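Local atomic coordinates of charybdin (Charybdis maritima, PDB entry 2B7U), a protein that belongs to the plant ribosome-inactivating proteins, a family named for putting ribosomes out of action. Residues L35-L40 against V45-N50; S162-E167 against N176-N181; F220-I225 against I229-D234. All coordinates share one frame; numbering follows the deposited sequence.

Interaction 1 of 3, residues L35-L40 against V45-N50; sequences LATWYL and VLPLYN
Leu-35, the last residue of helix 21-35, lays its CB 3.8 Å from CD2 of Leu-46 at the foot of a small antiparallel beta hairpin, strands 38-40 and 43-45. The CA-CB bond of Leu-46 points away from segment 35-40, yet its CD2 branch comes back to Leu-35. At Ala-36 the chain leaves helical geometry and turns toward the hairpin. Thr-37 then makes the first cross-link: its N donates to Val-45 O (2.9 Å, N-H...O 170°), while its methyl CG2 sits over the Pro-47 ring, close to all five of its atoms. The packing there is tight, with Thr-37 CG2 only 3.4 Å from Pro-47 CA. The same methyl meets the edge of the Tyr-49 ring near its plane, 3.7 Å from OH, a hydroxyl hydrogen-bonded to Arg-56 NH1. Trp-38 pairs with Val-45 as a hydrogen-bonded antiparallel pair, its O taking the Val-45 N-H at 2.8 Å. With CG set between the backbone N and carbonyl carbon (chi1 62°), one face of the indole lies over the Val-45 side chain. The result is a CH-pi contact, Val-45 CB lying 3.4 Å from the centroid of the Trp-38 five-membered ring. Beyond the pair, helix 202-214 meets Trp-38 through Leu-210 and Leu-40 through Ile-209. Across the hairpin, Leu-40 CB stands 4.0 Å from Val-45 CG2, the branch that lies beside the backbone N.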
loop_
_atom_site.group_PDB
_atom_site.type_symbol
_atom_site.label_atom_id
_atom_site.label_comp_id
_atom_site.label_asym_id
_atom_site.label_seq_id
_atom_site.Cartn_x
_atom_site.Cartn_y
_atom_site.Cartn_z
ATOM N N LEU A 35 -3.753 -3.298 11.065
ATOM C CA LEU A 35 -4.458 -2.190 10.421
ATOM C C LEU A 35 -5.961 -2.217 10.620
ATOM O O LEU A 35 -6.651 -1.195 10.444
ATOM C CB LEU A 35 -4.157 -2.188 8.921
ATOM C CG LEU A 35 -2.732 -1.861 8.482
ATOM C CD1 LEU A 35 -2.423 -2.308 7.045
ATOM C CD2 LEU A 35 -2.435 -0.362 8.646
ATOM N N ALA A 36 -6.498 -3.395 10.910
ATOM C CA ALA A 36 -7.938 -3.593 10.952
ATOM C C ALA A 36 -8.644 -2.751 11.995
ATOM O O ALA A 36 -8.127 -2.571 13.112
ATOM C CB ALA A 36 -8.249 -5.034 11.240
ATOM N N THR A 37 -9.830 -2.282 11.654
ATOM C CA THR A 37 -10.770 -1.778 12.674
ATOM C C THR A 37 -11.883 -2.752 12.946
ATOM O O THR A 37 -12.262 -2.946 14.083
ATOM C CB THR A 37 -11.404 -0.420 12.297
ATOM O OG1 THR A 37 -12.398 -0.609 11.261
ATOM C CG2 THR A 37 -10.368 0.524 11.922
ATOM N N TRP A 38 -12.417 -3.360 11.896
ATOM C CA TRP A 38 -13.465 -4.359 11.975
ATOM C C TRP A 38 -13.277 -5.276 10.795
ATOM O O TRP A 38 -12.292 -5.142 10.075
ATOM C CB TRP A 38 -14.844 -3.763 11.933
ATOM C CG TRP A 38 -15.196 -2.982 10.641
ATOM C CD1 TRP A 38 -14.662 -1.787 10.264
ATOM C CD2 TRP A 38 -16.192 -3.312 9.637
ATOM N NE1 TRP A 38 -15.229 -1.364 9.078
ATOM C CE2 TRP A 38 -16.167 -2.284 8.672
ATOM C CE3 TRP A 38 -17.077 -4.389 9.442
ATOM C CZ2 TRP A 38 -17.023 -2.291 7.542
ATOM C CZ3 TRP A 38 -17.887 -4.405 8.310
ATOM C CH2 TRP A 38 -17.879 -3.342 7.397
ATOM N N TYR A 39 -14.163 -6.280 10.700
ATOM C CA TYR A 39 -13.981 -7.371 9.745
ATOM C C TYR A 39 -15.263 -7.665 8.991
ATOM O O TYR A 39 -16.365 -7.638 9.540
ATOM C CB TYR A 39 -13.482 -8.646 10.452
ATOM C CG TYR A 39 -12.088 -8.534 10.952
ATOM C CD1 TYR A 39 -11.804 -7.964 12.209
ATOM C CD2 TYR A 39 -11.024 -9.034 10.210
ATOM C CE1 TYR A 39 -10.497 -7.864 12.677
ATOM C CE2 TYR A 39 -9.715 -8.938 10.668
ATOM C CZ TYR A 39 -9.456 -8.345 11.905
ATOM O OH TYR A 39 -8.158 -8.262 12.346
ATOM N N LEU A 40 -15.105 -7.971 7.708
ATOM C CA LEU A 40 -16.165 -8.378 6.861
ATOM C C LEU A 40 -15.843 -9.765 6.274
ATOM O O LEU A 40 -14.912 -9.886 5.509
ATOM C CB LEU A 40 -16.331 -7.357 5.737
ATOM C CG LEU A 40 -17.414 -7.767 4.750
ATOM C CD1 LEU A 40 -18.735 -7.952 5.417
ATOM C CD2 LEU A 40 -17.552 -6.786 3.574
ATOM N N VAL A 45 -11.212 -4.444 7.579
ATOM C CA VAL A 45 -11.679 -3.170 7.038
ATOM C C VAL A 45 -10.912 -2.034 7.749
ATOM O O VAL A 45 -10.811 -2.002 8.964
ATOM C CB VAL A 45 -13.185 -3.018 7.204
ATOM C CG1 VAL A 45 -13.679 -1.731 6.562
ATOM C CG2 VAL A 45 -13.913 -4.242 6.604
ATOM N N LEU A 46 -10.397 -1.108 6.962
ATOM C CA LEU A 46 -9.602 0.015 7.472
ATOM C C LEU A 46 -10.506 1.043 8.142
ATOM O O LEU A 46 -11.719 1.122 7.863
ATOM C CB LEU A 46 -8.848 0.670 6.332
ATOM C CG LEU A 46 -7.772 -0.226 5.722
ATOM C CD1 LEU A 46 -7.267 0.332 4.413
ATOM C CD2 LEU A 46 -6.619 -0.453 6.654
ATOM N N PRO A 47 -9.909 1.867 9.015
ATOM C CA PRO A 47 -10.689 2.942 9.609
ATOM C C PRO A 47 -11.231 3.914 8.583
ATOM O O PRO A 47 -10.650 4.053 7.534
ATOM C CB PRO A 47 -9.701 3.668 10.516
ATOM C CG PRO A 47 -8.393 3.071 10.319
ATOM C CD PRO A 47 -8.505 1.857 9.444
ATOM N N LEU A 48 -12.377 4.503 8.901
ATOM C CA LEU A 48 -12.929 5.722 8.292
ATOM C C LEU A 48 -14.342 6.071 8.786
ATOM O O LEU A 48 -15.335 6.178 8.033
ATOM C CB LEU A 48 -12.759 5.852 6.786
ATOM C CG LEU A 48 -11.466 6.496 6.314
ATOM C CD1 LEU A 48 -11.610 7.433 5.158
ATOM C CD2 LEU A 48 -10.753 7.214 7.491
ATOM N N TYR A 49 -14.352 6.246 10.104
ATOM C CA TYR A 49 -15.348 7.000 10.862
ATOM C C TYR A 49 -14.703 8.374 11.136
ATOM O O TYR A 49 -15.331 9.429 10.946
ATOM C CB TYR A 49 -15.702 6.270 12.175
ATOM C CG TYR A 49 -14.568 5.429 12.752
ATOM C CD1 TYR A 49 -14.264 4.166 12.223
ATOM C CD2 TYR A 49 -13.788 5.902 13.804
ATOM C CE1 TYR A 49 -13.221 3.402 12.725
ATOM C CE2 TYR A 49 -12.738 5.142 14.322
ATOM C CZ TYR A 49 -12.462 3.893 13.782
ATOM O OH TYR A 49 -11.424 3.147 14.313
ATOM N N ASN A 50 -13.442 8.337 11.583
ATOM C CA ASN A 50 -12.527 9.492 11.554
ATOM C C ASN A 50 -12.404 10.098 10.154
ATOM O O ASN A 50 -12.385 9.374 9.161
ATOM C CB ASN A 50 -11.129 9.092 12.066
ATOM C CG ASN A 50 -10.607 7.775 11.455
ATOM O OD1 ASN A 50 -10.017 7.765 10.368
ATOM N ND2 ASN A 50 -10.794 6.669 12.180
#

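Interaction 2 of 3, residues S162-E167 against N176-N181; sequences SQMFCE and NHFAFN
Phe-178 of helix 172-180 reaches across to helix 151-170 and presents two different parts of its ring: a face to Met-164 and an edge to Gln-163. The CA-CB bond of Phe-178 points at the other helix, and with CG anti to the carbonyl carbon (chi1 -69°) the ring extends to the backbone of Gln-163 and Met-164. On the face side, Met-164 CG sits above the rim of the Phe-178 ring, 4.2 Å from CD2. The Met-164 chain continues over that same face, its SD 5.4 Å from the ring centroid and 9° off the normal, which places the sulfur high above the middle of the ring as a rather distant Met-aromatic contact. On the same side of the ring, beyond its rim, Met-164 CA comes within 4.0 Å of Phe-178 CD2. At the edge, the ring meets a backbone carbonyl: Gln-163 O lies near the ring plane, 3.4 Å from CE2. The aliphatic start of Gln-163 adds a looser touch, CB being 4.2 Å from CZ of Phe-178, whereas its amide NE2 leads elsewhere and is hydrogen-bonded to Glu-199 OE1.

No hydrogen bond joins the two segments, so the meeting rests on ring, thioether and backbone packing. Helix 151-170 has a wider pi-type turn at 162-167, where Glu-167 N donates to Ser-162 O (2.9 Å). Tyr-133 meets the Phe-178 ring with the planes at about 50°, and Tyr-24 of helix 21-35 both touches Phe-178 and hydrogen-bonds to Met-164 O. This is a buried contact between consecutive helices of the ribosome-inactivating protein fold, a helix-helix interface in which one phenylalanine, combining a Met-aromatic face with a carbonyl at its edge, spans from helix to helix.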
loop_
_atom_site.group_PDB
_atom_site.type_symbol
_atom_site.label_atom_id
_atom_site.label_comp_id
_atom_site.label_asym_id
_atom_site.label_seq_id
_atom_site.Cartn_x
_atom_site.Cartn_y
_atom_site.Cartn_z
ATOM N N SER A 162 6.241 0.611 -1.903
ATOM C CA SER A 162 4.789 0.702 -2.090
ATOM C C SER A 162 4.224 -0.599 -2.649
ATOM O O SER A 162 3.173 -1.064 -2.183
ATOM C CB SER A 162 4.441 1.868 -3.000
ATOM O OG SER A 162 3.029 2.054 -3.044
ATOM N N GLN A 163 4.871 -1.182 -3.658
ATOM C CA GLN A 163 4.375 -2.405 -4.260
ATOM C C GLN A 163 4.456 -3.559 -3.280
ATOM O O GLN A 163 3.482 -4.285 -3.051
ATOM C CB GLN A 163 5.122 -2.732 -5.536
ATOM C CG GLN A 163 4.844 -1.794 -6.683
ATOM C CD GLN A 163 3.474 -2.005 -7.258
ATOM O OE1 GLN A 163 2.929 -3.109 -7.198
ATOM N NE2 GLN A 163 2.874 -0.933 -7.797
ATOM N N MET A 164 5.612 -3.735 -2.663
ATOM C CA MET A 164 5.805 -4.921 -1.847
ATOM C C MET A 164 5.176 -4.888 -0.475
ATOM O O MET A 164 5.026 -5.945 0.155
ATOM C CB MET A 164 7.305 -5.248 -1.747
ATOM C CG MET A 164 7.902 -5.499 -3.089
ATOM S SD MET A 164 9.650 -6.019 -3.068
ATOM C CE MET A 164 9.490 -7.717 -2.518
ATOM N N PHE A 165 4.792 -3.706 0.003
ATOM C CA PHE A 165 4.098 -3.614 1.294
ATOM C C PHE A 165 2.677 -3.119 1.129
ATOM O O PHE A 165 1.750 -3.804 1.555
ATOM C CB PHE A 165 4.949 -2.843 2.290
ATOM C CG PHE A 165 6.206 -3.578 2.613
ATOM C CD1 PHE A 165 6.175 -4.618 3.520
ATOM C CD2 PHE A 165 7.367 -3.333 1.926
ATOM C CE1 PHE A 165 7.295 -5.374 3.794
ATOM C CE2 PHE A 165 8.512 -4.094 2.183
ATOM C CZ PHE A 165 8.478 -5.115 3.127
ATOM N N CYS A 166 2.477 -2.014 0.440
ATOM C CA CYS A 166 1.094 -1.480 0.333
ATOM C C CYS A 166 0.214 -2.320 -0.608
ATOM O O CYS A 166 -0.878 -2.772 -0.218
ATOM C CB CYS A 166 1.089 -0.039 -0.057
ATOM S SG CYS A 166 2.090 0.961 1.114
ATOM N N GLU A 167 0.666 -2.556 -1.832
ATOM C CA GLU A 167 -0.162 -3.308 -2.748
ATOM C C GLU A 167 -0.302 -4.772 -2.299
ATOM O O GLU A 167 -1.355 -5.385 -2.432
ATOM C CB GLU A 167 0.373 -3.233 -4.165
ATOM C CG GLU A 167 0.598 -1.830 -4.687
ATOM C CD GLU A 167 -0.644 -0.998 -4.809
ATOM O OE1 GLU A 167 -1.769 -1.533 -4.627
ATOM O OE2 GLU A 167 -0.515 0.222 -5.072
ATOM N N ASN A 176 0.953 -13.038 -2.652
ATOM C CA ASN A 176 1.385 -14.391 -3.076
ATOM C C ASN A 176 2.484 -14.306 -4.117
ATOM O O ASN A 176 3.505 -15.021 -4.038
ATOM C CB ASN A 176 0.217 -15.216 -3.632
ATOM C CG ASN A 176 -0.736 -15.693 -2.558
ATOM O OD1 ASN A 176 -0.401 -15.681 -1.376
ATOM N ND2 ASN A 176 -1.927 -16.131 -2.972
ATOM N N HIS A 177 2.283 -13.434 -5.104
ATOM C CA HIS A 177 3.209 -13.336 -6.205
ATOM C C HIS A 177 4.583 -12.943 -5.713
ATOM O O HIS A 177 5.607 -13.500 -6.140
ATOM C CB HIS A 177 2.737 -12.304 -7.229
ATOM C CG HIS A 177 3.686 -12.137 -8.368
ATOM N ND1 HIS A 177 3.820 -13.078 -9.365
ATOM C CD2 HIS A 177 4.567 -11.152 -8.656
ATOM C CE1 HIS A 177 4.745 -12.676 -10.219
ATOM N NE2 HIS A 177 5.211 -11.514 -9.815
ATOM N N PHE A 178 4.628 -11.973 -4.808
ATOM C CA PHE A 178 5.913 -11.497 -4.319
ATOM C C PHE A 178 6.555 -12.517 -3.386
ATOM O O PHE A 178 7.783 -12.642 -3.368
ATOM C CB PHE A 178 5.786 -10.127 -3.649
ATOM C CG PHE A 178 5.472 -9.004 -4.598
ATOM C CD1 PHE A 178 5.985 -8.972 -5.890
ATOM C CD2 PHE A 178 4.682 -7.934 -4.179
ATOM C CE1 PHE A 178 5.698 -7.909 -6.758
ATOM C CE2 PHE A 178 4.432 -6.879 -5.036
ATOM C CZ PHE A 178 4.932 -6.862 -6.317
ATOM N N ALA A 179 5.745 -13.280 -2.657
ATOM C CA ALA A 179 6.251 -14.288 -1.722
ATOM C C ALA A 179 6.898 -15.442 -2.475
ATOM O O ALA A 179 7.992 -15.915 -2.112
ATOM C CB ALA A 179 5.118 -14.805 -0.828
ATOM N N PHE A 180 6.247 -15.859 -3.550
ATOM C CA PHE A 180 6.631 -17.081 -4.267
ATOM C C PHE A 180 7.930 -16.850 -5.042
ATOM O O PHE A 180 8.654 -17.804 -5.324
ATOM C CB PHE A 180 5.505 -17.524 -5.218
ATOM C CG PHE A 180 4.196 -17.904 -4.528
ATOM C CD1 PHE A 180 4.090 -18.025 -3.137
ATOM C CD2 PHE A 180 3.070 -18.199 -5.289
ATOM C CE1 PHE A 180 2.899 -18.399 -2.546
ATOM C CE2 PHE A 180 1.869 -18.585 -4.686
ATOM C CZ PHE A 180 1.788 -18.675 -3.320
ATOM N N ASN A 181 8.219 -15.590 -5.365
ATOM C CA ASN A 181 9.332 -15.202 -6.240
ATOM C C ASN A 181 10.446 -14.461 -5.487
ATOM O O ASN A 181 11.441 -14.028 -6.076
ATOM C CB ASN A 181 8.796 -14.331 -7.376
ATOM C CG ASN A 181 8.008 -15.129 -8.411
ATOM O OD1 ASN A 181 8.584 -15.928 -9.156
ATOM N ND2 ASN A 181 6.700 -14.913 -8.469
#

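Interaction 3 of 3, residues F220-I225 against I229-D234; sequences FEPQTI and IIKTAD
Gln-223 and Ile-230 form the hydrogen-bonded antiparallel pair of a short beta hairpin, strands 223-225 and 228-230. Ile-230 N donates to Gln-223 O over a short 2.6 Å, and Gln-223 N returns a bond to Ile-230 O at 3.0 Å. That second carbonyl is shared: Pro-222 CA makes a CA-H...O contact with Ile-230 O at 3.2 Å, and the Phe-220 ring brings its edge near the same oxygen. Phe-220 has its CG anti to the backbone N (chi1 -177°), which carries the ring against the opposite segment. One face of it lies over the Thr-232 to Ala-233 peptide, Ala-233 N standing 3.6 Å above the plane over the ring centre. Thr-232 is the N-cap of helix 233-237, and its OG1 is also hydrogen-bonded to Glu-235 OE2. The side chain of Gln-223 folds back so that NE2 reaches the carbonyl O of Glu-221 at 2.8 Å. On the other side of the hairpin, Pro-222 CB packs 4.0 Å from Ile-229 CG2. Further out, Ile-225 and Ile-230 face Leu-236 of helix 233-237 and Phe-239, Ile-225 also meets Trp-193 and Leu-198 of helix 192-199, and Gln-223 rests on Arg-204 and Met-208 of helix 202-214.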
loop_
_atom_site.group_PDB
_atom_site.type_symbol
_atom_site.label_atom_id
_atom_site.label_comp_id
_atom_site.label_asym_id
_atom_site.label_seq_id
_atom_site.Cartn_x
_atom_site.Cartn_y
_atom_site.Cartn_z
ATOM N N PHE A 220 -24.721 -4.650 -7.533
ATOM C CA PHE A 220 -23.352 -5.085 -7.837
ATOM C C PHE A 220 -23.286 -5.444 -9.303
ATOM O O PHE A 220 -24.092 -6.223 -9.813
ATOM C CB PHE A 220 -22.929 -6.281 -7.004
ATOM C CG PHE A 220 -21.498 -6.704 -7.233
ATOM C CD1 PHE A 220 -20.481 -6.139 -6.491
ATOM C CD2 PHE A 220 -21.181 -7.662 -8.200
ATOM C CE1 PHE A 220 -19.157 -6.529 -6.691
ATOM C CE2 PHE A 220 -19.865 -8.038 -8.408
ATOM C CZ PHE A 220 -18.862 -7.461 -7.685
ATOM N N GLU A 221 -22.320 -4.845 -9.979
ATOM C CA GLU A 221 -22.082 -5.112 -11.387
ATOM C C GLU A 221 -20.917 -6.083 -11.509
ATOM O O GLU A 221 -19.850 -5.835 -10.969
ATOM C CB GLU A 221 -21.749 -3.807 -12.088
ATOM C CG GLU A 221 -22.956 -2.939 -12.320
ATOM C CD GLU A 221 -23.687 -3.276 -13.611
ATOM O OE1 GLU A 221 -23.968 -4.473 -13.874
ATOM O OE2 GLU A 221 -23.987 -2.330 -14.373
ATOM N N PRO A 222 -21.106 -7.193 -12.236
ATOM C CA PRO A 222 -19.970 -8.095 -12.421
ATOM C C PRO A 222 -18.721 -7.432 -13.002
ATOM O O PRO A 222 -18.826 -6.577 -13.886
ATOM C CB PRO A 222 -20.522 -9.136 -13.401
ATOM C CG PRO A 222 -21.942 -9.185 -13.118
ATOM C CD PRO A 222 -22.329 -7.739 -12.854
ATOM N N GLN A 223 -17.555 -7.861 -12.509
ATOM C CA GLN A 223 -16.270 -7.303 -12.886
ATOM C C GLN A 223 -15.459 -8.391 -13.572
ATOM O O GLN A 223 -15.652 -9.567 -13.302
ATOM C CB GLN A 223 -15.537 -6.835 -11.640
ATOM C CG GLN A 223 -16.337 -5.841 -10.823
ATOM C CD GLN A 223 -16.499 -4.524 -11.508
ATOM O OE1 GLN A 223 -15.520 -3.920 -11.950
ATOM N NE2 GLN A 223 -17.742 -4.062 -11.630
ATOM N N THR A 224 -14.552 -7.997 -14.447
ATOM C CA THR A 224 -13.647 -8.956 -15.065
ATOM C C THR A 224 -12.255 -8.739 -14.490
ATOM O O THR A 224 -11.714 -7.626 -14.546
ATOM C CB THR A 224 -13.663 -8.786 -16.585
ATOM O OG1 THR A 224 -14.987 -9.027 -17.066
ATOM C CG2 THR A 224 -12.713 -9.769 -17.229
ATOM N N ILE A 225 -11.648 -9.822 -13.996
ATOM C CA ILE A 225 -10.289 -9.813 -13.426
ATOM C C ILE A 225 -9.533 -11.017 -13.974
ATOM O O ILE A 225 -10.053 -12.127 -13.928
ATOM C CB ILE A 225 -10.296 -9.892 -11.884
ATOM C CG1 ILE A 225 -11.020 -8.678 -11.304
ATOM C CG2 ILE A 225 -8.867 -9.998 -11.342
ATOM C CD1 ILE A 225 -11.189 -8.691 -9.793
ATOM N N ILE A 229 -14.852 -13.610 -15.187
ATOM C CA ILE A 229 -15.957 -12.784 -14.709
ATOM C C ILE A 229 -16.223 -13.064 -13.231
ATOM O O ILE A 229 -16.374 -14.215 -12.811
ATOM C CB ILE A 229 -17.215 -12.946 -15.609
ATOM C CG1 ILE A 229 -16.856 -12.518 -17.038
ATOM C CG2 ILE A 229 -18.360 -12.115 -15.071
ATOM C CD1 ILE A 229 -17.876 -12.883 -18.115
ATOM N N ILE A 230 -16.262 -11.989 -12.449
ATOM C CA ILE A 230 -16.490 -12.029 -11.001
ATOM C C ILE A 230 -17.888 -11.475 -10.759
ATOM O O ILE A 230 -18.133 -10.273 -10.884
ATOM C CB ILE A 230 -15.450 -11.160 -10.268
ATOM C CG1 ILE A 230 -14.035 -11.457 -10.782
ATOM C CG2 ILE A 230 -15.571 -11.343 -8.758
ATOM C CD1 ILE A 230 -13.573 -12.880 -10.687
ATOM N N LYS A 231 -18.808 -12.372 -10.428
ATOM C CA LYS A 231 -20.231 -12.095 -10.523
ATOM C C LYS A 231 -20.856 -11.511 -9.277
ATOM O O LYS A 231 -21.924 -10.892 -9.366
ATOM C CB LYS A 231 -20.992 -13.372 -10.916
ATOM C CG LYS A 231 -20.884 -13.696 -12.402
ATOM C CD LYS A 231 -21.999 -14.643 -12.864
ATOM C CE LYS A 231 -23.433 -14.045 -12.749
ATOM N NZ LYS A 231 -23.665 -12.774 -13.539
ATOM N N THR A 232 -20.214 -11.705 -8.126
ATOM C CA THR A 232 -20.755 -11.223 -6.858
ATOM C C THR A 232 -19.711 -10.519 -5.987
ATOM O O THR A 232 -18.489 -10.703 -6.169
ATOM C CB THR A 232 -21.315 -12.391 -6.027
ATOM O OG1 THR A 232 -20.222 -13.195 -5.571
ATOM C CG2 THR A 232 -22.267 -13.255 -6.849
ATOM N N ALA A 233 -20.199 -9.717 -5.037
ATOM C CA ALA A 233 -19.338 -9.027 -4.068
ATOM C C ALA A 233 -18.574 -10.007 -3.189
ATOM O O ALA A 233 -17.429 -9.744 -2.835
ATOM C CB ALA A 233 -20.148 -8.074 -3.215
ATOM N N ASP A 234 -19.178 -11.151 -2.861
ATOM C CA ASP A 234 -18.457 -12.183 -2.114
ATOM C C ASP A 234 -17.229 -12.680 -2.877
ATOM O O ASP A 234 -16.141 -12.841 -2.306
ATOM C CB ASP A 234 -19.360 -13.372 -1.805
ATOM C CG ASP A 234 -18.671 -14.423 -0.965
ATOM O OD1 ASP A 234 -18.962 -15.627 -1.143
ATOM O OD2 ASP A 234 -17.838 -14.048 -0.122
#

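How the interactions relate
The three contacts follow one another along the chain and do not touch; their centres are 22 to 24 Å apart. Helix 202-214 is common ground for interactions 1 and 3, whose nearest atoms are about 7 Å apart: both hairpins set side chains on it. Helix 192-199 links interactions 2 and 3, since it supplies Glu-199 to Gln-163 and meets Ile-225. Helix 21-35 ends at interaction 1 and packs on interaction 2 through Tyr-24. Interaction 2 is the buried one, its centre about 10 Å from that of the chain, against about 23 Å for interaction 3 at the surface. There the Ile-225 side chain lies about 5 Å from a bound MES.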